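Local coordinates for uncharacterized protein (Deinococcus radiodurans, PDB 3GG7), which is of unknown function but binds manganese and is probably a TatD-type metal-dependent hydrolase acting on ester bonds, at residues Cys165-Pro171 and Asp189-Thr195; Leu110-Glu114 and Leu136-Ser142. All coordinates share one frame; numbering follows the deposited sequence.

Contact 1: Cys165-Pro171 and Asp189-Thr195; sequences CWFSVGP and DRVLTET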
loop_
_atom_site.group_PDB
_atom_site.type_symbol
_atom_site.label_atom_id
_atom_site.label_comp_id
_atom_site.label_asym_id
_atom_site.label_seq_id
_atom_site.Cartn_x
_atom_site.Cartn_y
_atom_site.Cartn_z
ATOM N N CYS A 165 12.639 -1.082 -4.084
ATOM C CA CYS A 165 11.185 -0.991 -3.905
ATOM C C CYS A 165 10.505 -2.245 -4.389
ATOM O O CYS A 165 10.970 -2.920 -5.334
ATOM C CB CYS A 165 10.588 0.193 -4.656
ATOM S SG CYS A 165 11.043 1.806 -4.005
ATOM N N TRP A 166 9.394 -2.558 -3.711
ATOM C CA TRP A 166 8.394 -3.511 -4.168
ATOM C C TRP A 166 7.193 -2.744 -4.713
ATOM O O TRP A 166 7.165 -1.520 -4.610
ATOM C CB TRP A 166 7.944 -4.423 -3.026
ATOM C CG TRP A 166 9.002 -5.339 -2.463
ATOM C CD1 TRP A 166 10.260 -5.016 -2.061
ATOM C CD2 TRP A 166 8.836 -6.717 -2.200
ATOM N NE1 TRP A 166 10.909 -6.129 -1.580
ATOM C CE2 TRP A 166 10.044 -7.188 -1.645
ATOM C CE3 TRP A 166 7.777 -7.611 -2.393
ATOM C CZ2 TRP A 166 10.231 -8.516 -1.284
ATOM C CZ3 TRP A 166 7.962 -8.931 -2.011
ATOM C CH2 TRP A 166 9.190 -9.369 -1.492
ATOM N N PHE A 167 6.208 -3.442 -5.279
ATOM C CA PHE A 167 5.072 -2.827 -5.928
ATOM C C PHE A 167 3.816 -3.591 -5.646
ATOM O O PHE A 167 3.812 -4.806 -5.776
ATOM C CB PHE A 167 5.311 -2.763 -7.459
ATOM C CG PHE A 167 6.622 -2.149 -7.803
ATOM C CD1 PHE A 167 6.731 -0.766 -7.964
ATOM C CD2 PHE A 167 7.768 -2.926 -7.859
ATOM C CE1 PHE A 167 7.952 -0.182 -8.208
ATOM C CE2 PHE A 167 9.005 -2.348 -8.088
ATOM C CZ PHE A 167 9.092 -0.968 -8.283
ATOM N N SER A 168 2.741 -2.891 -5.277
ATOM C CA SER A 168 1.446 -3.513 -5.222
ATOM C C SER A 168 0.595 -2.917 -6.326
ATOM O O SER A 168 0.483 -1.710 -6.472
ATOM C CB SER A 168 0.798 -3.410 -3.814
ATOM O OG SER A 168 0.667 -2.064 -3.372
ATOM N N VAL A 169 0.037 -3.798 -7.141
ATOM C CA VAL A 169 -0.607 -3.399 -8.374
ATOM C C VAL A 169 -2.070 -3.773 -8.296
ATOM O O VAL A 169 -2.430 -4.809 -7.710
ATOM C CB VAL A 169 0.097 -4.022 -9.629
ATOM C CG1 VAL A 169 1.583 -3.693 -9.635
ATOM C CG2 VAL A 169 -0.111 -5.517 -9.699
ATOM N N GLY A 170 -2.909 -2.917 -8.866
ATOM C CA GLY A 170 -4.344 -3.035 -8.774
ATOM C C GLY A 170 -5.057 -3.202 -10.093
ATOM O O GLY A 170 -4.423 -3.331 -11.149
ATOM N N PRO A 171 -6.391 -3.189 -10.055
ATOM C CA PRO A 171 -7.198 -3.425 -11.257
ATOM C C PRO A 171 -6.940 -2.473 -12.424
ATOM O O PRO A 171 -6.969 -2.904 -13.584
ATOM C CB PRO A 171 -8.622 -3.241 -10.743
ATOM C CG PRO A 171 -8.547 -3.673 -9.295
ATOM C CD PRO A 171 -7.218 -3.147 -8.835
ATOM N N ASP A 189 9.323 -11.182 -8.607
ATOM C CA ASP A 189 9.495 -11.520 -7.187
ATOM C C ASP A 189 9.301 -10.320 -6.240
ATOM O O ASP A 189 9.492 -10.462 -5.030
ATOM C CB ASP A 189 10.821 -12.286 -6.919
ATOM C CG ASP A 189 12.061 -11.537 -7.334
ATOM O OD1 ASP A 189 11.973 -10.362 -7.744
ATOM O OD2 ASP A 189 13.166 -12.139 -7.214
ATOM N N ARG A 190 8.900 -9.171 -6.795
ATOM C CA ARG A 190 8.579 -7.985 -5.975
ATOM C C ARG A 190 7.188 -7.416 -6.272
ATOM O O ARG A 190 6.887 -6.268 -5.897
ATOM C CB ARG A 190 9.641 -6.912 -6.180
ATOM C CG ARG A 190 10.967 -7.230 -5.459
ATOM C CD ARG A 190 11.892 -6.021 -5.395
ATOM N NE ARG A 190 12.973 -6.108 -6.360
ATOM C CZ ARG A 190 13.734 -5.085 -6.727
ATOM N NH1 ARG A 190 13.547 -3.864 -6.204
ATOM N NH2 ARG A 190 14.701 -5.292 -7.616
ATOM N N VAL A 191 6.331 -8.219 -6.894
ATOM C CA VAL A 191 4.976 -7.823 -7.255
ATOM C C VAL A 191 3.947 -8.411 -6.285
ATOM O O VAL A 191 3.925 -9.610 -6.023
ATOM C CB VAL A 191 4.659 -8.179 -8.709
ATOM C CG1 VAL A 191 3.218 -7.835 -9.081
ATOM C CG2 VAL A 191 5.607 -7.391 -9.604
ATOM N N LEU A 192 3.129 -7.516 -5.724
ATOM C CA LEU A 192 2.000 -7.878 -4.867
ATOM C C LEU A 192 0.754 -7.350 -5.548
ATOM O O LEU A 192 0.816 -6.469 -6.408
ATOM C CB LEU A 192 2.163 -7.210 -3.480
ATOM C CG LEU A 192 3.476 -7.512 -2.770
ATOM C CD1 LEU A 192 3.615 -6.651 -1.543
ATOM C CD2 LEU A 192 3.616 -9.014 -2.440
ATOM N N THR A 193 -0.398 -7.863 -5.132
ATOM C CA THR A 193 -1.686 -7.451 -5.667
ATOM C C THR A 193 -2.432 -6.604 -4.622
ATOM O O THR A 193 -2.283 -6.843 -3.445
ATOM C CB THR A 193 -2.530 -8.680 -6.060
ATOM O OG1 THR A 193 -2.508 -9.650 -5.013
ATOM C CG2 THR A 193 -1.986 -9.348 -7.344
ATOM N N GLU A 194 -3.247 -5.657 -5.075
ATOM C CA GLU A 194 -4.066 -4.796 -4.187
ATOM C C GLU A 194 -5.363 -4.411 -4.879
ATOM O O GLU A 194 -5.491 -4.615 -6.092
ATOM C CB GLU A 194 -3.308 -3.507 -3.828
ATOM C CG GLU A 194 -3.075 -2.545 -5.016
ATOM C CD GLU A 194 -2.597 -1.143 -4.586
ATOM O OE1 GLU A 194 -1.613 -1.049 -3.828
ATOM O OE2 GLU A 194 -3.245 -0.151 -4.984
ATOM N N THR A 195 -6.316 -3.835 -4.148
ATOM C CA THR A 195 -7.447 -3.129 -4.741
ATOM C C THR A 195 -7.481 -1.619 -4.475
ATOM O O THR A 195 -7.991 -0.865 -5.279
ATOM C CB THR A 195 -8.812 -3.658 -4.294
ATOM O OG1 THR A 195 -8.993 -3.435 -2.880
ATOM C CG2 THR A 195 -8.984 -5.138 -4.645
#
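Arg190 lies across the indole of Trp166, and its side chain can be followed outward atom by atom. CB of Arg190 sits 4.1 Å from CG of Trp166; CG of Arg190 then stands over the five-membered ring in a CH-pi contact, 3.8 Å from the centroid and 6° off the normal. CD of Arg190 continues over the same face to 3.8 Å from CD1 of Trp166. There the chain bends (chi3 -103°), which swings the guanidinium toward Cys165, where NH1 of Arg190 donates to Cys165 O at 2.9 Å, a bent bond tilted out of the guanidinium plane; NH1 also bonds Ile161 O. Beyond this, strands 166-169 and 191-193 pair in parallel, adjacent members of the TIM-barrel wall expected of a TatD hydrolase. Phe167 N, Leu192 N, Val169 N and Glu194 N donate in alternation to Arg190 O, Phe167 O, Leu192 O and Val169 O. Phe167, Val169, Val191 and Thr193 share one sheet face, with Phe167 packed on helix 154-162; Ser168 and Leu192 occupy the other. At the C-terminal ends Ser168 OG donates to OE1 of Glu194 over 2.5 Å, reaching the anti side of the carboxylate 22° out of its plane, while OE2 bonds ND1 of His148, a predicted metal ligand.

Contact 2: Leu110-Glu114 and Leu136-Ser142; sequences LRRCE and LEANPRS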
loop_
_atom_site.group_PDB
_atom_site.type_symbol
_atom_site.label_atom_id
_atom_site.label_comp_id
_atom_site.label_asym_id
_atom_site.label_seq_id
_atom_site.Cartn_x
_atom_site.Cartn_y
_atom_site.Cartn_z
ATOM N N LEU A 110 9.457 8.172 8.231
ATOM C CA LEU A 110 10.580 7.333 7.827
ATOM C C LEU A 110 11.632 7.261 8.926
ATOM O O LEU A 110 12.128 6.183 9.226
ATOM C CB LEU A 110 11.184 7.836 6.523
ATOM C CG LEU A 110 10.283 7.761 5.298
ATOM C CD1 LEU A 110 11.002 8.295 4.080
ATOM C CD2 LEU A 110 9.813 6.319 5.017
ATOM N N ARG A 111 11.902 8.385 9.567
ATOM C CA ARG A 111 12.866 8.402 10.657
ATOM C C ARG A 111 12.410 7.552 11.855
ATOM O O ARG A 111 13.208 6.787 12.408
ATOM C CB ARG A 111 13.179 9.837 11.062
ATOM C CG ARG A 111 13.942 10.607 9.992
ATOM C CD ARG A 111 14.739 11.744 10.604
ATOM N NE ARG A 111 15.034 12.825 9.663
ATOM C CZ ARG A 111 15.857 12.745 8.613
ATOM N NH1 ARG A 111 16.489 11.609 8.297
ATOM N NH2 ARG A 111 16.046 13.822 7.852
ATOM N N ARG A 112 11.124 7.636 12.221
ATOM C CA ARG A 112 10.596 6.838 13.332
ATOM C C ARG A 112 10.616 5.364 12.973
ATOM O O ARG A 112 10.936 4.521 13.814
ATOM C CB ARG A 112 9.186 7.266 13.721
ATOM C CG ARG A 112 9.071 8.731 14.140
ATOM C CD ARG A 112 9.774 9.035 15.457
ATOM N NE ARG A 112 11.226 9.171 15.323
ATOM C CZ ARG A 112 11.866 10.223 14.802
ATOM N NH1 ARG A 112 13.197 10.216 14.747
ATOM N NH2 ARG A 112 11.205 11.275 14.322
ATOM N N CYS A 113 10.335 5.032 11.709
ATOM C CA CYS A 113 10.436 3.644 11.262
ATOM C C CYS A 113 11.868 3.145 11.457
ATOM O O CYS A 113 12.080 2.076 12.000
ATOM C CB CYS A 113 10.029 3.478 9.817
ATOM S SG CYS A 113 8.219 3.600 9.576
ATOM N N GLU A 114 12.841 3.953 11.055
ATOM C CA GLU A 114 14.253 3.575 11.254
ATOM C C GLU A 114 14.557 3.352 12.739
ATOM O O GLU A 114 15.181 2.331 13.109
ATOM C CB GLU A 114 15.190 4.626 10.664
ATOM C CG GLU A 114 16.652 4.255 10.831
ATOM C CD GLU A 114 17.611 5.239 10.211
ATOM O OE1 GLU A 114 17.264 5.913 9.201
ATOM O OE2 GLU A 114 18.747 5.306 10.730
ATOM N N LEU A 136 13.195 8.011 0.167
ATOM C CA LEU A 136 13.546 6.631 0.477
ATOM C C LEU A 136 15.059 6.450 0.374
ATOM O O LEU A 136 15.652 5.750 1.191
ATOM C CB LEU A 136 12.854 5.661 -0.463
ATOM C CG LEU A 136 11.340 5.556 -0.256
ATOM C CD1 LEU A 136 10.716 4.687 -1.333
ATOM C CD2 LEU A 136 11.018 5.025 1.136
ATOM N N GLU A 137 15.657 7.069 -0.635
ATOM C CA GLU A 137 17.122 6.976 -0.798
ATOM C C GLU A 137 17.841 7.590 0.403
ATOM O O GLU A 137 18.897 7.099 0.821
ATOM C CB GLU A 137 17.583 7.651 -2.077
ATOM C CG GLU A 137 19.049 7.381 -2.338
ATOM C CD GLU A 137 19.469 7.660 -3.752
ATOM O OE1 GLU A 137 20.557 7.169 -4.126
ATOM O OE2 GLU A 137 18.736 8.355 -4.479
ATOM N N ALA A 138 17.267 8.650 0.963
ATOM C CA ALA A 138 17.837 9.349 2.110
ATOM C C ALA A 138 17.613 8.613 3.433
ATOM O O ALA A 138 18.269 8.906 4.439
ATOM C CB ALA A 138 17.262 10.753 2.194
ATOM N N ASN A 139 16.676 7.664 3.426
ATOM C CA ASN A 139 16.279 6.929 4.619
ATOM C C ASN A 139 16.201 5.431 4.335
ATOM O O ASN A 139 15.133 4.843 4.488
ATOM C CB ASN A 139 14.878 7.408 5.067
ATOM C CG ASN A 139 14.866 8.839 5.553
ATOM O OD1 ASN A 139 15.120 9.102 6.730
ATOM N ND2 ASN A 139 14.548 9.777 4.659
ATOM N N PRO A 140 17.326 4.794 3.917
ATOM C CA PRO A 140 17.303 3.384 3.525
ATOM C C PRO A 140 17.032 2.413 4.669
ATOM O O PRO A 140 16.603 1.298 4.409
ATOM C CB PRO A 140 18.716 3.144 2.952
ATOM C CG PRO A 140 19.535 4.140 3.604
ATOM C CD PRO A 140 18.682 5.354 3.797
ATOM N N ARG A 141 17.219 2.835 5.914
ATOM C CA ARG A 141 16.976 1.949 7.052
ATOM C C ARG A 141 15.539 2.031 7.594
ATOM O O ARG A 141 15.228 1.413 8.609
ATOM C CB ARG A 141 17.970 2.256 8.166
ATOM C CG ARG A 141 19.393 1.911 7.808
ATOM C CD ARG A 141 20.290 2.169 8.979
ATOM N NE ARG A 141 21.690 1.986 8.612
ATOM C CZ ARG A 141 22.529 2.960 8.251
ATOM N NH1 ARG A 141 22.135 4.233 8.205
ATOM N NH2 ARG A 141 23.784 2.653 7.938
ATOM N N SER A 142 14.669 2.761 6.893
ATOM C CA SER A 142 13.256 2.863 7.287
ATOM C C SER A 142 12.488 1.559 7.059
ATOM O O SER A 142 11.419 1.339 7.653
ATOM C CB SER A 142 12.566 4.015 6.557
ATOM O OG SER A 142 12.709 3.893 5.166
#
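The amide of Asn139 and the guanidinium of Arg111 meet with their planes 51° apart, NH1 of Arg111 lying 3.3 Å from OD1 of Asn139 in a polar contact whose angle is too poor for a hydrogen bond. The oxygen approaches the guanidinium obliquely. On the amide's other branch, ND2 of Asn139 is 3.9 Å from CD1 of Leu110, and its hydrogen bond goes to Cys135 O one turn back in helix 129-138. The second flat pair, the Glu114 carboxylate and the Arg141 guanidinium, is set 55° apart; OE2 of Glu114 and NH1 of Arg141 are 4.4 Å from each other, beyond a salt bridge, so attraction between them is probably weak. Closer contact is made by the aliphatic parts, CG of Glu114 resting 3.6 Å from CB of Arg141. With CG anti to the backbone N (chi1 -179°) and extended beyond it, the chain of Glu114 runs out obliquely across that of Arg141. An alanine here would remove that methylene contact and is likely to leave CB of Arg141 less covered and its guanidinium without the nearby negative charge. In the TIM barrel expected of this family the contact joins two successive outer helices, 99-115 and 129-138, the second of them through its C-terminal turn and the loop that leads into strand 143-148. Deeper in, CD2 of Leu110 reaches CD2 of Leu136 at 4.3 Å, and CB of Cys113 lies 3.3 Å from Ser142 O. Ser142 OG turns back to Asn139 O at 2.7 Å, sharing that acceptor with Ser142 N, while CB of Ser142 packs against Leu110 O.

How the contacts relate
From the N terminus, the chain passes strands 4-8, 29-32, 53-55 and 83-88 before helix 99-115 opens contact 2. Strand 119-124 and most of helix 129-138 follow, and residues 136-142 close that loop on the outside of the barrel. The chain then adds strand 143-148 and helix 154-162 and enters contact 1 at strand 166-169; two short helices later, strand 191-193 closes it beside its neighbour. The two loops therefore follow in series, neither nested nor crossed. Contact 2 joins helix 99-115 to the end of helix 129-138 and the loop after it; contact 1 joins strand to strand in the wall. Their centres lie about 21 Å apart, yet they touch where SG of Cys165 packs 3.9 Å from CD1 of Leu136.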